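Long-range contact in MIP07328p (Drosophila melanogaster, PDB 6FKK), which is a semaphorin with chemorepellent activity that binds semaphorin receptors and probably guides growing axons, seen here through its sema domain and plexin repeat: residues 257-267 with 373-381. Numbering follows the deposited sequence.
Sequences CSVPGEFPFYF and GRPLLTKVN. With NAG (2-acetamido-2-deoxy-beta-D-glucopyranose), chain B; NAG (2-acetamido-2-deoxy-beta-D-glucopyranose), chain C; MAN (alpha-D-mannopyranose), chain D.
Pro375 sets its ring against the hairpin formed by 257-267, with CG 3.9 Å from Val259 CG2 and 4.1 Å from Phe267 CE1. Both side chains cross the proline at roughly right angles, and Cys257, disulfide-bonded to Cys302, closes in on the same CG. The adjacent ring carbon, CD, sits against the backbone, 3.3 Å from Ser258 O. No hydrogen bond joins the two segments; the contact is made by van der Waals packing, mostly of apolar groups.

Arg374 can be followed outward along Pro260. Its CB is 3.8 Å from Pro260 CD; CG is then tucked between the backbone N and the carbonyl carbon (chi1 56°), and a bend at chi3 (54°) folds the chain back over the proline. CZ thus reaches Pro260 CD, and the guanidinium turns one face to the CG-CD edge of the ring, which lies off-centre toward the rim of the group, NH2 coming to 3.6 Å from Pro260 CG, while NH1 approaches Val259 CG1 obliquely. A serine in its place would probably leave this flank of Pro260, and the CG1 branch of Val259, without their cover. Further along the second segment, Thr378 CG2 meets Phe267 CZ at 4.2 Å, and Val380 CG2 stands at the edge of the same ring, near its plane.

The turn of the hairpin, with Tyr266 beside it, carries sugar. Tyr266 OH accepts a hydrogen bond from N2 of NAG in chain C, Gly261 N makes a weak one to O7 of NAG in chain B, and Glu262 OE2 receives one from mannose O6, all in a glycan attached to the protein itself. Backbone pairing of Val259 with Phe265 defines an antiparallel beta hairpin. Strand 377-380 pairs with 298-305, where Leu376 and Leu377 opposite Val301 form a classic beta bulge, an arrangement of antiparallel strands that belongs to the beta-propeller of the sema domain.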
# COMPACT_ATOMS: atom_id res chain seq x y z
N CYS A 257 10.45 9.53 -5.25
CA CYS A 257 9.85 9.06 -6.49
C CYS A 257 9.84 10.25 -7.45
O CYS A 257 8.93 11.09 -7.40
CB CYS A 257 8.45 8.51 -6.26
SG CYS A 257 7.68 7.80 -7.73
N SER A 258 10.85 10.32 -8.31
CA SER A 258 11.02 11.47 -9.18
C SER A 258 11.64 11.05 -10.50
O SER A 258 12.32 10.03 -10.59
CB SER A 258 11.90 12.55 -8.52
OG SER A 258 13.22 12.08 -8.35
N VAL A 259 11.38 11.85 -11.53
CA VAL A 259 12.00 11.68 -12.84
C VAL A 259 13.31 12.46 -12.85
O VAL A 259 13.28 13.69 -12.68
CB VAL A 259 11.07 12.15 -13.96
CG1 VAL A 259 11.78 12.03 -15.31
CG2 VAL A 259 9.78 11.35 -13.96
N PRO A 260 14.45 11.81 -13.04
CA PRO A 260 15.73 12.51 -12.91
C PRO A 260 15.94 13.53 -14.02
O PRO A 260 15.33 13.47 -15.09
CB PRO A 260 16.76 11.38 -12.98
CG PRO A 260 16.07 10.31 -13.76
CD PRO A 260 14.63 10.39 -13.37
N GLY A 261 16.84 14.47 -13.75
CA GLY A 261 17.18 15.49 -14.71
C GLY A 261 17.85 16.66 -14.02
O GLY A 261 18.12 16.63 -12.82
N GLU A 262 18.13 17.69 -14.82
CA GLU A 262 18.67 18.93 -14.26
C GLU A 262 17.65 19.58 -13.33
O GLU A 262 18.02 20.18 -12.31
CB GLU A 262 19.07 19.88 -15.38
CG GLU A 262 19.66 21.20 -14.89
CD GLU A 262 20.16 22.08 -16.02
OE1 GLU A 262 20.16 21.62 -17.18
OE2 GLU A 262 20.55 23.24 -15.75
N PHE A 263 16.37 19.47 -13.67
CA PHE A 263 15.27 19.91 -12.81
C PHE A 263 14.36 18.70 -12.61
O PHE A 263 13.46 18.45 -13.42
CB PHE A 263 14.51 21.08 -13.43
CG PHE A 263 15.40 22.20 -13.87
CD1 PHE A 263 15.95 23.07 -12.94
CD2 PHE A 263 15.68 22.40 -15.21
CE1 PHE A 263 16.77 24.11 -13.34
CE2 PHE A 263 16.49 23.44 -15.62
CZ PHE A 263 17.03 24.29 -14.68
N PRO A 264 14.57 17.93 -11.55
CA PRO A 264 13.78 16.70 -11.37
C PRO A 264 12.31 16.99 -11.14
O PRO A 264 11.93 18.02 -10.58
CB PRO A 264 14.41 16.05 -10.13
CG PRO A 264 15.76 16.68 -10.01
CD PRO A 264 15.60 18.08 -10.51
N PHE A 265 11.47 16.06 -11.60
CA PHE A 265 10.02 16.16 -11.48
C PHE A 265 9.57 15.18 -10.40
O PHE A 265 9.62 13.96 -10.61
CB PHE A 265 9.34 15.87 -12.82
CG PHE A 265 7.86 16.13 -12.82
CD1 PHE A 265 6.97 15.13 -12.47
CD2 PHE A 265 7.37 17.37 -13.18
CE1 PHE A 265 5.61 15.37 -12.48
CE2 PHE A 265 6.00 17.61 -13.19
CZ PHE A 265 5.12 16.61 -12.84
N TYR A 266 9.11 15.70 -9.27
CA TYR A 266 8.79 14.87 -8.11
C TYR A 266 7.31 14.50 -8.08
O TYR A 266 6.45 15.30 -8.45
CB TYR A 266 9.16 15.59 -6.81
CG TYR A 266 10.64 15.74 -6.58
CD1 TYR A 266 11.35 16.81 -7.11
CD2 TYR A 266 11.33 14.82 -5.80
CE1 TYR A 266 12.70 16.96 -6.89
CE2 TYR A 266 12.69 14.96 -5.57
CZ TYR A 266 13.37 16.03 -6.12
OH TYR A 266 14.72 16.17 -5.89
N PHE A 267 7.04 13.29 -7.62
CA PHE A 267 5.71 12.85 -7.23
C PHE A 267 5.76 12.67 -5.71
O PHE A 267 6.23 11.64 -5.21
CB PHE A 267 5.31 11.55 -7.94
CG PHE A 267 5.36 11.64 -9.44
CD1 PHE A 267 6.55 11.44 -10.12
CD2 PHE A 267 4.21 11.88 -10.17
CE1 PHE A 267 6.60 11.51 -11.50
CE2 PHE A 267 4.25 11.95 -11.55
CZ PHE A 267 5.44 11.76 -12.22
N GLY A 373 15.99 4.28 -10.22
CA GLY A 373 16.18 5.71 -10.13
C GLY A 373 15.14 6.54 -10.86
O GLY A 373 15.37 7.73 -11.08
N ARG A 374 14.02 5.95 -11.24
CA ARG A 374 12.97 6.65 -11.95
C ARG A 374 11.67 5.88 -11.78
O ARG A 374 11.69 4.70 -11.40
CB ARG A 374 13.31 6.80 -13.44
CG ARG A 374 13.59 5.50 -14.17
CD ARG A 374 13.60 5.69 -15.68
NE ARG A 374 14.50 6.75 -16.12
CZ ARG A 374 14.11 7.97 -16.47
NH1 ARG A 374 12.82 8.29 -16.44
NH2 ARG A 374 15.00 8.87 -16.86
N PRO A 375 10.52 6.51 -12.02
CA PRO A 375 9.25 5.80 -11.90
C PRO A 375 9.14 4.68 -12.93
O PRO A 375 9.62 4.79 -14.06
CB PRO A 375 8.20 6.88 -12.15
CG PRO A 375 8.89 8.16 -11.85
CD PRO A 375 10.32 7.95 -12.26
N LEU A 376 8.49 3.59 -12.52
CA LEU A 376 8.20 2.50 -13.44
C LEU A 376 7.08 2.85 -14.41
O LEU A 376 6.97 2.22 -15.46
CB LEU A 376 7.84 1.24 -12.65
CG LEU A 376 8.89 0.78 -11.64
CD1 LEU A 376 8.40 -0.46 -10.90
CD2 LEU A 376 10.20 0.49 -12.35
N LEU A 377 6.25 3.83 -14.06
CA LEU A 377 5.17 4.29 -14.93
C LEU A 377 4.81 5.71 -14.51
O LEU A 377 4.68 5.98 -13.31
CB LEU A 377 3.94 3.38 -14.83
CG LEU A 377 2.69 3.82 -15.59
CD1 LEU A 377 2.88 3.64 -17.09
CD2 LEU A 377 1.48 3.04 -15.13
N THR A 378 4.66 6.61 -15.48
CA THR A 378 4.22 7.97 -15.21
C THR A 378 2.94 8.25 -15.99
O THR A 378 2.75 7.76 -17.11
CB THR A 378 5.29 9.00 -15.59
OG1 THR A 378 5.52 8.97 -17.00
CG2 THR A 378 6.59 8.72 -14.86
N LYS A 379 2.06 9.04 -15.38
CA LYS A 379 0.81 9.47 -16.01
C LYS A 379 0.64 10.96 -15.71
O LYS A 379 0.24 11.33 -14.61
CB LYS A 379 -0.38 8.67 -15.50
CG LYS A 379 -0.60 7.34 -16.21
CD LYS A 379 -1.86 6.65 -15.70
CE LYS A 379 -2.38 5.65 -16.72
NZ LYS A 379 -2.77 6.31 -18.00
N VAL A 380 0.95 11.80 -16.70
CA VAL A 380 0.98 13.25 -16.51
C VAL A 380 0.01 13.90 -17.49
O VAL A 380 -0.13 13.45 -18.63
CB VAL A 380 2.41 13.80 -16.70
CG1 VAL A 380 2.46 15.28 -16.35
CG2 VAL A 380 3.39 13.02 -15.85
N ASN A 381 -0.66 14.96 -17.03
CA ASN A 381 -1.61 15.73 -17.84
C ASN A 381 -2.75 14.85 -18.36
O ASN A 381 -3.17 14.96 -19.51
CB ASN A 381 -0.89 16.43 -19.00
CG ASN A 381 -0.27 17.75 -18.58
OD1 ASN A 381 -0.89 18.54 -17.86
ND2 ASN A 381 0.96 18.00 -19.02
C1 NAG B . 19.16 15.07 -8.48
C2 NAG B . 19.88 14.94 -9.82
C3 NAG B . 21.11 15.84 -9.86
C4 NAG B . 20.79 17.26 -9.40
C5 NAG B . 19.98 17.26 -8.11
C6 NAG B . 19.48 18.62 -7.71
C7 NAG B . 19.89 12.88 -11.16
C8 NAG B . 20.38 11.47 -11.25
N2 NAG B . 20.26 13.56 -10.07
O3 NAG B . 21.62 15.86 -11.19
O4 NAG B . 22.00 17.96 -9.14
O5 NAG B . 18.83 16.42 -8.25
O6 NAG B . 18.50 18.53 -6.69
O7 NAG B . 19.19 13.38 -12.02
C1 NAG C . 15.82 12.32 -5.61
C2 NAG C . 16.83 13.31 -5.05
C3 NAG C . 17.35 14.23 -6.16
C4 NAG C . 17.80 13.43 -7.38
C5 NAG C . 16.75 12.40 -7.78
C6 NAG C . 17.21 11.47 -8.88
C7 NAG C . 16.54 13.94 -2.69
C8 NAG C . 15.83 14.84 -1.73
N2 NAG C . 16.23 14.10 -3.98
O3 NAG C . 18.42 14.99 -5.62
O4 NAG C . 17.95 14.29 -8.51
O5 NAG C . 16.42 11.58 -6.65
O6 NAG C . 18.37 10.74 -8.49
O7 NAG C . 17.36 13.11 -2.32
C1 MAN D . 23.80 25.94 -11.67
C2 MAN D . 23.27 27.41 -11.52
C3 MAN D . 21.77 27.46 -11.21
C4 MAN D . 20.98 26.47 -12.09
C5 MAN D . 21.55 25.09 -11.87
C6 MAN D . 20.79 23.98 -12.58
O2 MAN D . 23.37 28.08 -12.75
O3 MAN D . 21.26 28.77 -11.40
O4 MAN D . 19.61 26.48 -11.72
O5 MAN D . 22.89 25.10 -12.38
O6 MAN D . 19.99 24.55 -13.60